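Local coordinates for protein magnesium transporter, putative (Shewanella oneidensis MR-1, PDB 3KXR) that probably carries magnesium ions across the membrane as an SLC41A-family transporter, this chain being its paired CBS domains with part of the intracellular N domain, at residues A[9-13]-A[29-33]; A[87-91]-A[103-107]; A[94-100]-A[153-159]. All coordinates share one frame; numbering follows the deposited sequence.

Contact 1: A[9-13]-A[29-33]; sequences LFAQL and FTDRA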
loop_
_atom_site.group_PDB
_atom_site.type_symbol
_atom_site.label_atom_id
_atom_site.label_comp_id
_atom_site.label_asym_id
_atom_site.label_seq_id
_atom_site.Cartn_x
_atom_site.Cartn_y
_atom_site.Cartn_z
ATOM N N LEU A 9 -7.212 -14.251 -5.570
ATOM C CA LEU A 9 -8.642 -13.910 -5.695
ATOM C C LEU A 9 -8.915 -12.439 -5.979
ATOM O O LEU A 9 -9.632 -12.079 -6.922
ATOM C CB LEU A 9 -9.395 -14.273 -4.402
ATOM C CG LEU A 9 -10.897 -13.924 -4.327
ATOM C CD1 LEU A 9 -11.635 -14.615 -5.442
ATOM C CD2 LEU A 9 -11.544 -14.263 -2.978
ATOM N N PHE A 10 -8.382 -11.589 -5.119
ATOM C CA PHE A 10 -8.647 -10.172 -5.236
ATOM C C PHE A 10 -7.930 -9.638 -6.485
ATOM O O PHE A 10 -8.397 -8.686 -7.095
ATOM C CB PHE A 10 -8.295 -9.440 -3.930
ATOM C CG PHE A 10 -8.995 -10.033 -2.685
ATOM C CD1 PHE A 10 -10.341 -9.727 -2.391
ATOM C CD2 PHE A 10 -8.314 -10.925 -1.819
ATOM C CE1 PHE A 10 -10.999 -10.278 -1.239
ATOM C CE2 PHE A 10 -8.964 -11.495 -0.665
ATOM C CZ PHE A 10 -10.302 -11.168 -0.381
ATOM N N ALA A 11 -6.853 -10.303 -6.919
ATOM C CA ALA A 11 -6.240 -10.035 -8.257
ATOM C C ALA A 11 -7.164 -10.401 -9.464
ATOM O O ALA A 11 -6.883 -10.029 -10.605
ATOM C CB ALA A 11 -4.863 -10.756 -8.395
ATOM N N GLN A 12 -8.252 -11.124 -9.198
ATOM C CA GLN A 12 -9.160 -11.604 -10.227
ATOM C C GLN A 12 -10.426 -10.751 -10.325
ATOM O O GLN A 12 -11.243 -10.978 -11.214
ATOM C CB GLN A 12 -9.566 -13.052 -9.926
ATOM C CG GLN A 12 -8.756 -14.109 -10.587
ATOM C CD GLN A 12 -9.237 -15.471 -10.170
ATOM O OE1 GLN A 12 -9.964 -16.160 -10.902
ATOM N NE2 GLN A 12 -8.862 -15.865 -8.965
ATOM N N LEU A 13 -10.605 -9.802 -9.410
ATOM C CA LEU A 13 -11.796 -8.939 -9.399
ATOM C C LEU A 13 -11.441 -7.489 -9.659
ATOM O O LEU A 13 -10.617 -6.940 -8.975
ATOM C CB LEU A 13 -12.478 -9.002 -8.036
ATOM C CG LEU A 13 -13.449 -10.150 -7.773
ATOM C CD1 LEU A 13 -14.107 -9.891 -6.455
ATOM C CD2 LEU A 13 -14.530 -10.306 -8.856
ATOM N N PHE A 29 -15.674 -7.652 2.743
ATOM C CA PHE A 29 -15.062 -8.253 1.576
ATOM C C PHE A 29 -14.580 -7.143 0.632
ATOM O O PHE A 29 -13.475 -7.207 0.084
ATOM C CB PHE A 29 -16.086 -9.169 0.892
ATOM C CG PHE A 29 -15.596 -9.785 -0.363
ATOM C CD1 PHE A 29 -15.161 -11.092 -0.387
ATOM C CD2 PHE A 29 -15.569 -9.058 -1.533
ATOM C CE1 PHE A 29 -14.684 -11.674 -1.556
ATOM C CE2 PHE A 29 -15.076 -9.637 -2.725
ATOM C CZ PHE A 29 -14.640 -10.949 -2.725
ATOM N N THR A 30 -15.406 -6.126 0.447
ATOM C CA THR A 30 -15.022 -5.039 -0.409
ATOM C C THR A 30 -13.755 -4.383 0.119
ATOM O O THR A 30 -12.798 -4.194 -0.635
ATOM C CB THR A 30 -16.147 -4.017 -0.560
ATOM O OG1 THR A 30 -17.233 -4.630 -1.271
ATOM C CG2 THR A 30 -15.646 -2.781 -1.342
ATOM N N ASP A 31 -13.724 -4.110 1.419
ATOM C CA ASP A 31 -12.550 -3.495 2.039
ATOM C C ASP A 31 -11.284 -4.316 1.911
ATOM O O ASP A 31 -10.209 -3.742 1.730
ATOM C CB ASP A 31 -12.807 -3.194 3.517
ATOM C CG ASP A 31 -13.913 -2.166 3.712
ATOM O OD1 ASP A 31 -14.242 -1.444 2.757
ATOM O OD2 ASP A 31 -14.485 -2.098 4.812
ATOM N N ARG A 32 -11.375 -5.636 2.024
ATOM C CA ARG A 32 -10.163 -6.440 1.897
ATOM C C ARG A 32 -9.698 -6.394 0.439
ATOM O O ARG A 32 -8.504 -6.318 0.163
ATOM C CB ARG A 32 -10.371 -7.885 2.371
ATOM C CG ARG A 32 -10.446 -8.029 3.918
ATOM C CD ARG A 32 -10.437 -9.518 4.414
ATOM N NE ARG A 32 -11.208 -10.355 3.480
ATOM C CZ ARG A 32 -12.499 -10.700 3.616
ATOM N NH1 ARG A 32 -13.209 -10.295 4.673
ATOM N NH2 ARG A 32 -13.087 -11.463 2.684
ATOM N N ALA A 33 -10.660 -6.410 -0.485
ATOM C CA ALA A 33 -10.360 -6.290 -1.929
ATOM C C ALA A 33 -9.640 -4.968 -2.274
ATOM O O ALA A 33 -8.635 -4.956 -3.007
ATOM C CB ALA A 33 -11.635 -6.416 -2.742
#
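The ring of F10 lies against the backbone and methyl of A33, with CD1 of F10 3.5 Å from CA of A33 and 3.6 Å from its CB. Its next rim atom, CE1, stands over one face of the F29 ring, 3.9 Å above the plane and displaced toward the rim. With centroids 5.5 Å apart and planes at 50°, the two aromatic rings form neither a stack nor a T-shape. F29 comes across from the helix because its CG is anti to the backbone N (chi1 177°), which carries the ring toward residues 9-13. There L13 reaches it at the edge, CD1 lying in the ring plane 3.9 Å from CE2 of F29. CD2 of L9 lies 4.2 Å above one face of the neighbouring F10 ring and approaches CE1 of F29 obliquely. The far end of F10 meets R32, whose chain bends at chi3: CZ of F10 comes 4.0 Å from NE of R32 at the guanidinium edge, the two planes 74° apart. L9, F10 and L13 all point toward the helix from in and around the 3-10 turn 10-12, in which Q12 N bonds L9 O. L18 of helix 15-20 packs on L13, F29 and A33, while V66 of the second subunit packs on F29 and its H62 on R32. This is hydrophobic packing of a 3-10 turn against a helix, within the part of the all-helical MgtE intracellular N domain that this chain retains.

Contact 2: A[87-91]-A[103-107]; sequences CNDNL and TVRRY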
loop_
_atom_site.group_PDB
_atom_site.type_symbol
_atom_site.label_atom_id
_atom_site.label_comp_id
_atom_site.label_asym_id
_atom_site.label_seq_id
_atom_site.Cartn_x
_atom_site.Cartn_y
_atom_site.Cartn_z
ATOM N N CYS A 87 -1.585 11.928 -24.582
ATOM C CA CYS A 87 -2.519 12.990 -24.922
ATOM C C CYS A 87 -2.359 14.193 -24.071
ATOM O O CYS A 87 -3.314 14.656 -23.464
ATOM C CB CYS A 87 -3.950 12.533 -24.737
ATOM S SG CYS A 87 -4.495 11.604 -26.082
ATOM N N ASN A 88 -1.152 14.716 -24.036
ATOM C CA ASN A 88 -0.873 15.781 -23.146
ATOM C C ASN A 88 -0.205 16.881 -23.880
ATOM O O ASN A 88 0.872 16.696 -24.409
ATOM C CB ASN A 88 0.032 15.301 -22.044
ATOM C CG ASN A 88 0.428 16.416 -21.101
ATOM O OD1 ASN A 88 1.618 16.595 -20.838
ATOM N ND2 ASN A 88 -0.565 17.179 -20.591
ATOM N N ASP A 89 -0.849 18.032 -23.940
ATOM C CA ASP A 89 -0.117 19.230 -24.299
ATOM C C ASP A 89 -0.632 20.487 -23.617
ATOM O O ASP A 89 -0.393 21.584 -24.093
ATOM C CB ASP A 89 -0.090 19.392 -25.814
ATOM C CG ASP A 89 -1.391 19.873 -26.341
ATOM O OD1 ASP A 89 -2.391 19.857 -25.558
ATOM O OD2 ASP A 89 -1.398 20.300 -27.518
ATOM N N ASN A 90 -1.309 20.307 -22.485
ATOM C CA ASN A 90 -1.804 21.401 -21.680
ATOM C C ASN A 90 -1.463 21.143 -20.239
ATOM O O ASN A 90 -1.212 20.017 -19.827
ATOM C CB ASN A 90 -3.319 21.558 -21.843
ATOM C CG ASN A 90 -3.687 22.153 -23.152
ATOM O OD1 ASN A 90 -2.876 22.811 -23.785
ATOM N ND2 ASN A 90 -4.904 21.932 -23.588
ATOM N N LEU A 91 -1.494 22.206 -19.460
ATOM C CA LEU A 91 -1.206 22.102 -18.040
ATOM C C LEU A 91 -2.213 22.973 -17.281
ATOM O O LEU A 91 -2.576 24.063 -17.736
ATOM C CB LEU A 91 0.243 22.505 -17.831
ATOM C CG LEU A 91 0.914 22.506 -16.477
ATOM C CD1 LEU A 91 2.425 22.349 -16.671
ATOM C CD2 LEU A 91 0.573 23.822 -15.835
ATOM N N THR A 103 -6.026 26.926 -18.046
ATOM C CA THR A 103 -5.149 26.020 -18.746
ATOM C C THR A 103 -4.069 26.825 -19.431
ATOM O O THR A 103 -4.355 27.856 -20.032
ATOM C CB THR A 103 -5.976 25.286 -19.840
ATOM O OG1 THR A 103 -7.001 24.521 -19.202
ATOM C CG2 THR A 103 -5.125 24.372 -20.743
ATOM N N VAL A 104 -2.822 26.372 -19.353
ATOM C CA VAL A 104 -1.776 26.945 -20.213
ATOM C C VAL A 104 -1.356 25.899 -21.228
ATOM O O VAL A 104 -1.250 24.747 -20.880
ATOM C CB VAL A 104 -0.555 27.478 -19.401
ATOM C CG1 VAL A 104 -1.016 28.384 -18.241
ATOM C CG2 VAL A 104 0.291 26.349 -18.866
ATOM N N ARG A 105 -1.108 26.293 -22.466
ATOM C CA ARG A 105 -0.697 25.341 -23.508
ATOM C C ARG A 105 0.783 25.226 -23.699
ATOM O O ARG A 105 1.494 26.211 -23.713
ATOM C CB ARG A 105 -1.208 25.762 -24.861
ATOM C CG ARG A 105 -2.666 25.960 -24.943
ATOM C CD ARG A 105 -2.972 26.271 -26.390
ATOM N NE ARG A 105 -4.353 26.678 -26.508
ATOM C CZ ARG A 105 -5.402 25.850 -26.505
ATOM N NH1 ARG A 105 -5.226 24.523 -26.408
ATOM N NH2 ARG A 105 -6.646 26.358 -26.617
ATOM N N ARG A 106 1.242 24.020 -23.965
ATOM C CA ARG A 106 2.647 23.827 -24.218
ATOM C C ARG A 106 3.201 24.824 -25.231
ATOM O O ARG A 106 4.226 25.458 -24.994
ATOM C CB ARG A 106 2.926 22.420 -24.728
ATOM C CG ARG A 106 4.337 22.318 -25.187
ATOM C CD ARG A 106 4.926 20.978 -25.103
ATOM N NE ARG A 106 4.058 20.021 -25.720
ATOM C CZ ARG A 106 3.935 18.775 -25.290
ATOM N NH1 ARG A 106 4.658 18.313 -24.258
ATOM N NH2 ARG A 106 3.092 17.982 -25.910
ATOM N N TYR A 107 2.557 24.924 -26.383
ATOM C CA TYR A 107 3.093 25.747 -27.447
ATOM C C TYR A 107 3.277 27.209 -27.010
ATOM O O TYR A 107 4.284 27.828 -27.332
ATOM C CB TYR A 107 2.228 25.673 -28.684
ATOM C CG TYR A 107 2.760 26.516 -29.818
ATOM C CD1 TYR A 107 3.625 25.972 -30.758
ATOM C CD2 TYR A 107 2.407 27.866 -29.944
ATOM C CE1 TYR A 107 4.115 26.733 -31.791
ATOM C CE2 TYR A 107 2.891 28.633 -30.977
ATOM C CZ TYR A 107 3.746 28.056 -31.900
ATOM O OH TYR A 107 4.252 28.796 -32.946
#
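L91 and V104 face each other as an antiparallel hydrogen-bonded pair, L91 N reaching V104 O at 2.9 Å and V104 N returning to L91 O at 2.8 Å. Their side chains run the same way, CD2 of L91 lying 4.0 Å from CG2 of V104, on the side where F79 and F80 of helix 73-82 pack on L91. N90 and R105, the neighbouring non-hydrogen-bonded pair, point to the other face. There CB of N90 touches the CG2 methyl of T103 at 3.5 Å. The N90 amide, with CG beside the backbone N (chi1 -74°), lies alongside the extended R105 chain, and its OD1 is 3.4 Å from CG of R105. R105 is the N-cap of helix 106-109. R106 N, just past it, donates to D89 O at 2.9 Å in a nearly straight bond (172°), although the donor is tilted from the carbonyl plane. The R106 guanidinium then folds back so that one of its faces covers CA of D89.

In the next shell, E147 OE1 receives both N90 ND2 and a salt bridge from R105 NH1. E149 OE2 collects D89 N, N90 N and N88 ND2. Such convergence of N-H donors on two carboxylates from the second CBS range would probably keep both ionised, tying the open end of the hairpin to the tandem CBS domain by one salt bridge and several hydrogen bonds.

Contact 3: A[94-100]-A[153-159]; sequences VDEADKY and IDDAGEL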
loop_
_atom_site.group_PDB
_atom_site.type_symbol
_atom_site.label_atom_id
_atom_site.label_comp_id
_atom_site.label_asym_id
_atom_site.label_seq_id
_atom_site.Cartn_x
_atom_site.Cartn_y
_atom_site.Cartn_z
ATOM N N VAL A 94 -4.301 25.642 -10.631
ATOM C CA VAL A 94 -5.285 25.681 -9.562
ATOM C C VAL A 94 -4.848 26.667 -8.484
ATOM O O VAL A 94 -3.656 26.963 -8.329
ATOM C CB VAL A 94 -5.471 24.270 -8.914
ATOM C CG1 VAL A 94 -6.074 23.282 -9.936
ATOM C CG2 VAL A 94 -4.163 23.754 -8.335
ATOM N N ASP A 95 -5.823 27.182 -7.728
ATOM C CA ASP A 95 -5.496 27.989 -6.556
ATOM C C ASP A 95 -5.222 27.092 -5.357
ATOM O O ASP A 95 -5.188 25.863 -5.487
ATOM C CB ASP A 95 -6.589 29.014 -6.264
ATOM C CG ASP A 95 -7.875 28.413 -5.753
ATOM O OD1 ASP A 95 -7.957 27.217 -5.372
ATOM O OD2 ASP A 95 -8.828 29.218 -5.710
ATOM N N GLU A 96 -5.023 27.697 -4.195
ATOM C CA GLU A 96 -4.621 26.917 -3.033
ATOM C C GLU A 96 -5.751 26.062 -2.449
ATOM O O GLU A 96 -5.475 25.190 -1.657
ATOM C CB GLU A 96 -4.003 27.813 -1.968
ATOM C CG GLU A 96 -4.989 28.374 -0.996
ATOM C CD GLU A 96 -4.317 29.190 0.103
ATOM O OE1 GLU A 96 -3.052 29.348 0.044
ATOM O OE2 GLU A 96 -5.071 29.670 1.006
ATOM N N ALA A 97 -7.001 26.307 -2.829
ATOM C CA ALA A 97 -8.108 25.414 -2.455
ATOM C C ALA A 97 -8.399 24.417 -3.585
ATOM O O ALA A 97 -9.427 23.757 -3.576
ATOM C CB ALA A 97 -9.360 26.223 -2.118
ATOM N N ASP A 98 -7.497 24.310 -4.559
ATOM C CA ASP A 98 -7.617 23.326 -5.658
ATOM C C ASP A 98 -8.698 23.676 -6.672
ATOM O O ASP A 98 -9.101 22.819 -7.445
ATOM C CB ASP A 98 -7.892 21.895 -5.120
ATOM C CG ASP A 98 -6.701 20.955 -5.254
ATOM O OD1 ASP A 98 -6.249 20.650 -6.391
ATOM O OD2 ASP A 98 -6.227 20.466 -4.192
ATOM N N LYS A 99 -9.171 24.916 -6.668
ATOM C CA LYS A 99 -10.138 25.354 -7.666
ATOM C C LYS A 99 -9.433 25.528 -8.983
ATOM O O LYS A 99 -8.408 26.188 -9.045
ATOM C CB LYS A 99 -10.772 26.692 -7.279
ATOM C CG LYS A 99 -11.386 26.680 -5.884
ATOM C CD LYS A 99 -12.655 25.786 -5.788
ATOM C CE LYS A 99 -13.084 25.539 -4.312
ATOM N NZ LYS A 99 -12.860 24.103 -3.867
ATOM N N TYR A 100 -9.994 24.948 -10.027
ATOM C CA TYR A 100 -9.472 25.131 -11.353
ATOM C C TYR A 100 -9.575 26.595 -11.710
ATOM O O TYR A 100 -10.645 27.143 -11.623
ATOM C CB TYR A 100 -10.277 24.318 -12.346
ATOM C CG TYR A 100 -9.994 24.601 -13.800
ATOM C CD1 TYR A 100 -8.859 24.112 -14.419
ATOM C CD2 TYR A 100 -10.885 25.309 -14.570
ATOM C CE1 TYR A 100 -8.601 24.336 -15.742
ATOM C CE2 TYR A 100 -10.622 25.565 -15.912
ATOM C CZ TYR A 100 -9.483 25.052 -16.485
ATOM O OH TYR A 100 -9.217 25.301 -17.811
ATOM N N ILE A 153 -13.833 19.181 -13.633
ATOM C CA ILE A 153 -14.031 19.752 -12.307
ATOM C C ILE A 153 -15.279 19.158 -11.641
ATOM O O ILE A 153 -16.216 18.711 -12.311
ATOM C CB ILE A 153 -14.146 21.297 -12.352
ATOM C CG1 ILE A 153 -15.316 21.738 -13.238
ATOM C CG2 ILE A 153 -12.830 21.933 -12.815
ATOM C CD1 ILE A 153 -15.670 23.182 -13.056
ATOM N N ASP A 154 -15.272 19.144 -10.315
ATOM C CA ASP A 154 -16.392 18.637 -9.554
ATOM C C ASP A 154 -17.374 19.778 -9.369
ATOM O O ASP A 154 -17.159 20.838 -9.905
ATOM C CB ASP A 154 -15.919 17.998 -8.234
ATOM C CG ASP A 154 -15.461 19.007 -7.205
ATOM O OD1 ASP A 154 -15.677 20.224 -7.417
ATOM O OD2 ASP A 154 -14.901 18.574 -6.165
ATOM N N ASP A 155 -18.462 19.574 -8.638
ATOM C CA ASP A 155 -19.455 20.658 -8.485
ATOM C C ASP A 155 -18.991 21.759 -7.531
ATOM O O ASP A 155 -19.603 22.814 -7.506
ATOM C CB ASP A 155 -20.834 20.123 -8.043
ATOM C CG ASP A 155 -20.749 19.223 -6.815
ATOM O OD1 ASP A 155 -19.621 19.012 -6.299
ATOM O OD2 ASP A 155 -21.805 18.705 -6.363
ATOM N N ALA A 156 -17.940 21.513 -6.742
ATOM C CA ALA A 156 -17.300 22.557 -5.909
ATOM C C ALA A 156 -16.282 23.435 -6.681
ATOM O O ALA A 156 -15.720 24.360 -6.107
ATOM C CB ALA A 156 -16.603 21.910 -4.707
ATOM N N GLY A 157 -16.031 23.125 -7.956
ATOM C CA GLY A 157 -15.049 23.845 -8.776
ATOM C C GLY A 157 -13.640 23.277 -8.749
ATOM O O GLY A 157 -12.749 23.830 -9.374
ATOM N N GLU A 158 -13.444 22.179 -8.025
ATOM C CA GLU A 158 -12.128 21.586 -7.858
ATOM C C GLU A 158 -11.758 20.726 -9.036
ATOM O O GLU A 158 -12.543 19.908 -9.516
ATOM C CB GLU A 158 -12.032 20.719 -6.606
ATOM C CG GLU A 158 -12.282 21.473 -5.305
ATOM C CD GLU A 158 -12.001 20.630 -4.048
ATOM O OE1 GLU A 158 -11.488 19.474 -4.156
ATOM O OE2 GLU A 158 -12.278 21.159 -2.950
ATOM N N LEU A 159 -10.530 20.903 -9.481
ATOM C CA LEU A 159 -9.986 20.109 -10.564
ATOM C C LEU A 159 -9.791 18.708 -10.050
ATOM O O LEU A 159 -8.960 18.497 -9.208
ATOM C CB LEU A 159 -8.626 20.691 -10.981
ATOM C CG LEU A 159 -7.911 19.963 -12.093
ATOM C CD1 LEU A 159 -8.861 19.904 -13.296
ATOM C CD2 LEU A 159 -6.593 20.682 -12.392
HETATM O O HOH W 1 -12.996 25.966 -10.904
#
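K99 leaves its backbone with CB 4.1 Å from the carbonyl O of G157, then bends at chi2 (-69°) to run along the opposite turn. CD and CE both rest near the carbonyl O of A156, CD at 3.4 Å. A second bend, at chi4, brings NZ to the extended E158 chain, where it makes a salt bridge with OE2 at 3.1 Å; NZ also has a weak bond to A97 O. Next to this charged pair the backbones of K99 and E158 form a single bridge: L159 N donates to D98 O at 3.1 Å, nearly along the C=O axis, and Y100 N to G157 O at 3.0 Å, in the carbonyl plane. Water 1 donates to G157 O as well and links it to Y100 O.

The two segments are equivalent hairpin loops of the tandem CBS domains. Each has a type I turn (D95 to D98, D154 to G157) ending in a residue of positive phi, and in each the first aspartate's OD1 accepts the amide of the fourth residue on, K99 or E158, from above the carboxylate plane. Toward the interior, the V94 and L159 side chains cross at about a right angle, CG1 of V94 3.6 Å from CD2 of L159. CB of Y100 meets CG2 of I153 at 3.5 Å. Y100 OH continues to T103 OG1, while D98 OD1 is hydrogen-bonded to S28 OG of the third subunit.

Contacts 2 and 3 share one hairpin, strands 90-94 and 100-105: contact 2 joins the ends remote from the loop, and contact 3 sets that loop beside its counterpart in the second CBS domain. Their centres are 18 Å apart, and their segments alternate along the chain. Both ends of the hairpin therefore meet the second domain, through E147 and E149 at one and E158 and L159 at the other. Contact 1 lies apart in the N-domain range, its centre about 37 Å from that of contact 2 and 32 Å from that of contact 3. Subunit packing relates these regions: P26 and S28 of the third subunit, just before segment 29-33 in sequence, meet contact 3.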